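Local atomic coordinates of Low molecular weight protein-tyrosine-phosphatase YfkJ (Bacillus subtilis, PDB entry 4ETM), a protein that removes phosphate from phosphotyrosine-containing proteins as a low molecular weight protein tyrosine phosphatase and takes part in resistance to ethanol stress. Residues G111-R114 against S115-G118. Residues are numbered along the deposited sequence; the frame is centred on the assembly and turned at random.
Sequences GSLR and SMAG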
loop_
_atom_site.group_PDB
_atom_site.type_symbol
_atom_site.label_atom_id
_atom_site.label_comp_id
_atom_site.label_asym_id
_atom_site.label_seq_id
_atom_site.Cartn_x
_atom_site.Cartn_y
_atom_site.Cartn_z
ATOM N N GLY A 111 -2.672 -1.038 -0.255
ATOM C CA GLY A 111 -2.084 -2.343 -0.472
ATOM C C GLY A 111 -2.760 -3.427 0.347
ATOM O O GLY A 111 -2.966 -4.537 -0.143
ATOM N N SER A 112 -3.107 -3.109 1.593
ATOM C CA SER A 112 -3.804 -4.071 2.436
ATOM C C SER A 112 -5.166 -4.422 1.873
ATOM O O SER A 112 -5.552 -5.587 1.896
ATOM C CB SER A 112 -3.948 -3.554 3.864
ATOM O OG SER A 112 -2.671 -3.387 4.458
ATOM N N LEU A 113 -5.887 -3.417 1.367
ATOM C CA LEU A 113 -7.204 -3.654 0.787
ATOM C C LEU A 113 -7.045 -4.510 -0.475
ATOM O O LEU A 113 -7.898 -5.336 -0.783
ATOM C CB LEU A 113 -7.934 -2.331 0.501
ATOM C CG LEU A 113 -8.356 -1.517 1.735
ATOM C CD1 LEU A 113 -8.686 -0.073 1.383
ATOM C CD2 LEU A 113 -9.540 -2.152 2.449
ATOM N N ARG A 114 -5.925 -4.345 -1.170
ATOM C CA ARG A 114 -5.680 -5.114 -2.397
ATOM C C ARG A 114 -5.447 -6.593 -2.118
ATOM O O ARG A 114 -5.882 -7.454 -2.879
ATOM C CB ARG A 114 -4.489 -4.539 -3.167
ATOM C CG ARG A 114 -4.683 -3.127 -3.733
ATOM C CD ARG A 114 -3.694 -2.869 -4.875
ATOM N NE ARG A 114 -3.698 -1.472 -5.303
ATOM C CZ ARG A 114 -4.657 -0.920 -6.041
ATOM N NH1 ARG A 114 -5.692 -1.648 -6.443
ATOM N NH2 ARG A 114 -4.584 0.366 -6.375
ATOM N N SER A 115 -4.737 -6.871 -1.032
ATOM C CA SER A 115 -4.515 -8.226 -0.552
ATOM C C SER A 115 -5.833 -8.889 -0.122
ATOM O O SER A 115 -5.965 -10.113 -0.144
ATOM C CB SER A 115 -3.534 -8.188 0.633
ATOM O OG SER A 115 -3.187 -9.487 1.094
ATOM N N MET A 116 -6.806 -8.072 0.259
ATOM C CA MET A 116 -8.075 -8.571 0.787
ATOM C C MET A 116 -9.090 -8.841 -0.320
ATOM O O MET A 116 -10.014 -9.619 -0.146
ATOM C CB MET A 116 -8.647 -7.540 1.762
ATOM C CG MET A 116 -10.029 -7.839 2.295
ATOM S SD MET A 116 -10.512 -6.492 3.375
ATOM C CE MET A 116 -8.931 -6.191 4.156
ATOM N N ALA A 117 -8.900 -8.197 -1.460
ATOM C CA ALA A 117 -9.937 -8.098 -2.482
ATOM C C ALA A 117 -10.168 -9.351 -3.327
ATOM O O ALA A 117 -11.255 -9.530 -3.879
ATOM C CB ALA A 117 -9.641 -6.921 -3.381
ATOM N N GLY A 118 -9.158 -10.208 -3.443
ATOM C CA GLY A 118 -9.283 -11.384 -4.288
ATOM C C GLY A 118 -9.616 -10.997 -5.716
ATOM O O GLY A 118 -8.885 -10.216 -6.332
#
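S115 N reaches back to G111 O at 3.1 Å in a regular i to i+4 bond. Over the last residues the bonding weakens: M116 N is divided between S112 O (3.2 Å) and L113 O (3.1 Å), both weak, and A117 N makes a weak, long bond to R114 O (3.4 Å). G118 leaves the helix with positive phi, a conformation that favours glycine. M116 carries the main side-chain contact. With CG anti to the backbone N (chi1 174°) and a bend at chi3 (-39°), its chain folds back along the helix and brings the methyl CE to 4.4 Å from L113 CD2, a loose apolar touch. The methyl of A117 points back at the preceding turn, its CB 3.5 Å from L113 O. R114 runs outward, extended from CG to NE, to a salt bridge with E108 of the second subunit. S112 OG hydrogen-bonds to E108 O of its own chain and to G111 O of that subunit; the exchange is mutual, so G111 O serves both helix and interface. This last turn closes helix 107-117, the crossover between parallel strands 101-104 and 125-127, with M116 and A117 against helix 93-98 and S112 and S115 packed on the second subunit.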